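Local coordinates for CglIIR protein (Corynebacterium glutamicum, PDB 6F1S) that forms the C-terminal domain of the H subunit of the CglI restriction endonuclease, a subunit with a DEAD-Z1 helicase-like NTPase motor, at residues L40-L43 against D44-E48; T113-A116 against L117-A120. All blocks are in the same frame, centred on the assembly; numbering follows the deposited sequence.

Contact 1: residues L40-L43 against D44-E48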
# COMPACT_ATOMS: atom_id res chain seq x y z
N LEU A 40 -8.20 3.42 9.09
CA LEU A 40 -8.78 4.73 9.38
C LEU A 40 -8.62 5.11 10.86
O LEU A 40 -8.45 6.29 11.18
CB LEU A 40 -10.25 4.77 8.99
CG LEU A 40 -10.52 4.77 7.48
CD1 LEU A 40 -12.02 4.79 7.20
CD2 LEU A 40 -9.82 5.93 6.79
N ALA A 41 -8.67 4.13 11.75
CA ALA A 41 -8.42 4.40 13.17
C ALA A 41 -6.96 4.76 13.37
O ALA A 41 -6.63 5.59 14.22
CB ALA A 41 -8.79 3.21 14.03
N TYR A 42 -6.08 4.14 12.59
CA TYR A 42 -4.65 4.44 12.67
C TYR A 42 -4.39 5.86 12.17
O TYR A 42 -3.65 6.61 12.80
CB TYR A 42 -3.83 3.43 11.86
CG TYR A 42 -2.33 3.59 11.99
CD1 TYR A 42 -1.65 4.58 11.29
CD2 TYR A 42 -1.59 2.74 12.80
CE1 TYR A 42 -0.29 4.74 11.42
CE2 TYR A 42 -0.22 2.88 12.93
CZ TYR A 42 0.43 3.88 12.23
OH TYR A 42 1.79 4.04 12.35
N LEU A 43 -5.01 6.20 11.04
CA LEU A 43 -4.85 7.52 10.43
C LEU A 43 -5.19 8.64 11.39
O LEU A 43 -4.53 9.67 11.44
CB LEU A 43 -5.71 7.61 9.17
CG LEU A 43 -5.94 8.99 8.55
CD1 LEU A 43 -4.63 9.67 8.21
CD2 LEU A 43 -6.81 8.84 7.31
N ASP A 44 -6.24 8.44 12.17
CA ASP A 44 -6.64 9.42 13.16
C ASP A 44 -5.67 9.44 14.34
O ASP A 44 -5.27 10.50 14.81
CB ASP A 44 -8.05 9.14 13.66
CG ASP A 44 -8.43 10.04 14.82
OD1 ASP A 44 -8.81 11.20 14.56
OD2 ASP A 44 -8.35 9.58 15.98
N LYS A 45 -5.28 8.25 14.80
CA LYS A 45 -4.48 8.13 16.01
C LYS A 45 -3.02 8.54 15.80
O LYS A 45 -2.39 9.10 16.69
CB LYS A 45 -4.55 6.69 16.54
CG LYS A 45 -3.81 6.47 17.84
CD LYS A 45 -4.47 7.19 19.00
CE LYS A 45 -5.78 6.51 19.40
NZ LYS A 45 -6.32 7.08 20.67
N HIS A 46 -2.48 8.28 14.61
CA HIS A 46 -1.05 8.44 14.39
C HIS A 46 -0.66 9.30 13.19
O HIS A 46 0.50 9.66 13.03
CB HIS A 46 -0.40 7.06 14.26
CG HIS A 46 -0.54 6.23 15.49
ND1 HIS A 46 -0.01 6.60 16.70
CD2 HIS A 46 -1.18 5.06 15.71
CE1 HIS A 46 -0.30 5.69 17.61
NE2 HIS A 46 -1.01 4.74 17.03
N GLY A 47 -1.64 9.61 12.34
CA GLY A 47 -1.41 10.50 11.22
C GLY A 47 -1.23 9.81 9.88
O GLY A 47 -1.06 8.59 9.81
N GLU A 48 -1.26 10.60 8.82
CA GLU A 48 -1.14 10.06 7.47
C GLU A 48 0.30 9.71 7.08
O GLU A 48 0.52 8.93 6.15
CB GLU A 48 -1.73 11.06 6.46
CG GLU A 48 -1.03 12.41 6.44
CD GLU A 48 -1.61 13.34 5.38
OE1 GLU A 48 -2.52 12.92 4.64
OE2 GLU A 48 -1.14 14.50 5.31

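Contact 2: residues T113-A116 against L117-A120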
# COMPACT_ATOMS: atom_id res chain seq x y z
N THR A 113 2.87 14.31 -5.88
CA THR A 113 3.45 14.56 -4.56
C THR A 113 4.03 13.29 -3.94
O THR A 113 5.11 13.31 -3.37
CB THR A 113 2.40 15.17 -3.60
OG1 THR A 113 2.01 16.46 -4.07
CG2 THR A 113 2.96 15.30 -2.19
N ASP A 114 3.30 12.19 -4.07
CA ASP A 114 3.76 10.92 -3.49
C ASP A 114 4.88 10.27 -4.32
O ASP A 114 5.69 9.50 -3.79
CB ASP A 114 2.58 9.97 -3.31
CG ASP A 114 1.67 10.39 -2.16
OD1 ASP A 114 2.20 10.93 -1.17
OD2 ASP A 114 0.43 10.20 -2.24
N GLN A 115 4.93 10.58 -5.62
CA GLN A 115 6.06 10.19 -6.46
C GLN A 115 7.35 10.80 -5.88
O GLN A 115 8.32 10.08 -5.63
CB GLN A 115 5.87 10.66 -7.91
CG GLN A 115 5.27 9.62 -8.86
CD GLN A 115 6.16 8.41 -9.09
OE1 GLN A 115 7.36 8.44 -8.80
NE2 GLN A 115 5.58 7.33 -9.59
N ALA A 116 7.33 12.11 -5.66
CA ALA A 116 8.50 12.82 -5.14
C ALA A 116 8.82 12.34 -3.73
O ALA A 116 9.99 12.18 -3.39
CB ALA A 116 8.27 14.33 -5.15
N LEU A 117 7.78 12.11 -2.93
CA LEU A 117 7.95 11.61 -1.57
C LEU A 117 8.72 10.30 -1.58
O LEU A 117 9.71 10.14 -0.87
CB LEU A 117 6.59 11.42 -0.88
CG LEU A 117 6.55 11.09 0.62
CD1 LEU A 117 5.22 11.51 1.22
CD2 LEU A 117 6.80 9.60 0.91
N SER A 118 8.28 9.36 -2.42
CA SER A 118 8.87 8.03 -2.44
C SER A 118 10.28 8.06 -3.02
O SER A 118 11.15 7.31 -2.57
CB SER A 118 7.99 7.06 -3.23
OG SER A 118 7.89 7.43 -4.60
N ARG A 119 10.52 8.92 -4.00
CA ARG A 119 11.87 9.04 -4.54
C ARG A 119 12.82 9.59 -3.47
O ARG A 119 13.98 9.18 -3.39
CB ARG A 119 11.88 9.93 -5.78
CG ARG A 119 11.24 9.28 -6.99
CD ARG A 119 11.59 10.03 -8.27
NE ARG A 119 11.30 9.25 -9.47
CZ ARG A 119 10.39 9.57 -10.38
NH1 ARG A 119 9.67 10.68 -10.23
NH2 ARG A 119 10.20 8.80 -11.44
N ALA A 120 12.32 10.49 -2.63
CA ALA A 120 13.15 11.09 -1.59
C ALA A 120 13.42 10.15 -0.42
O ALA A 120 14.37 10.36 0.34
CB ALA A 120 12.50 12.38 -1.09

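Contact 1: residues L40-L43 against D44-E48
Three i to i+4 backbone bonds carry the last turn of helix 32-46 from Leu-40, Ala-41 and Tyr-42 onto Asp-44, Lys-45 and His-46, and at this C-terminal end the chain turns off toward strand 49-52. The amide of His-46 reaches the Tyr-42 carbonyl nearly along the C=O axis, N to O 2.7 Å. The last link, Gly-47 N to Leu-43 O at 3.0 Å, is weak, its N-H...O angle only 130°. Gly-47 then leaves the helix with positive phi, a conformation in which a CB would press on the preceding carbonyl oxygen; glycine suits the spot because it has none.

One turn apart, Tyr-42 and His-46 form an edge-to-face pair, the edge of the His-46 ring turned toward the face of Tyr-42, with ring centroids 4.8 Å apart and planes at 54°. With CG beside its backbone N (chi1 -62°), His-46 brings CD2 over one tyrosine face, while its CB makes a CH-pi contact 4.0 Å from the ring centroid of Tyr-42. A tyrosine suits this partly exposed place, because its ring can pack on Met-94 and Leu-96 of strand 92-100 while its hydroxyl bonds to Ser-50 OG.

Leu-43, also resting on Leu-96, ties the helix to the turn through one methyl. Glu-48, whose carboxylate forms a salt bridge with Arg-97, receives that methyl against its backbone and CB: Leu-43 CD1 lies 3.5 Å from Glu-48 N.

Contact 2: residues T113-A116 against L117-A120
Gln-115 and Arg-119, one turn apart on helix 112-120, lay an amide oxygen over a guanidinium face. This helix is the connection of a beta-alpha-beta unit between the parallel strands 92-100 and 126-132, and four regular i to i+4 backbone bonds run through it, from Leu-117 N to Thr-113 O as far as Ala-120 N to Ala-116 O.

The glutamine chain folds back at chi2 (-66°), turning its amide oxygen toward the following turn, where Gln-115 OE1 stands 3.5 Å from Arg-119 NH1. The amide and guanidinium planes are 39° apart and the oxygen lies above the rim of the group, so the contact is polar packing over a face. Both long, polar chains suit this outer side of the helix.

Ser-118 occupies a buried position. Its OG sits between the backbone N and the carbonyl carbon (chi1 64°), which folds the hydroxyl back on the preceding turn: Ser-118 OG is 2.9 Å from Gln-115 O and 3.1 Å from Asp-114 O, two acceptors competing for one proton. Asn-21 ND2 also bonds to OG, and a small hydroxyl side chain suits this buried place, where its OG lies close to the backbone of its own helix.

Asp-114 and Leu-117 lie side by side, pointing the same way. The aspartate makes a salt bridge with Arg-97 of strand 92-100; the leucine packs on Arg-93 and Arg-97 of that strand and on Leu-126 of strand 126-132, giving the charged pair an aliphatic flank, with Leu-117 CD1 3.9 Å from Asp-114 OD1.

How the contacts relate
Contact 1 spans the C-terminal end of helix 32-46 and the turn after it, contact 2 lies within helix 112-120; they follow one another along the chain, with centres 20 Å apart and nearest atoms about 7 Å apart, so they do not touch. Strand 92-100 relates them: side chains of 40-48 pack on Met-94, Leu-96 and Thr-98, whereas Leu-117 of contact 2 rests on Arg-93 and Arg-97. Arg-97 is the direct bridge, since its NH1 pairs with Glu-48 and its NH2 with Asp-114; sharing one guanidinium between two carboxylates helps fix its orientation between the helix end and the crossover helix. Contact 1 leads into the outer strand 49-52, while contact 2 precedes strand 126-132.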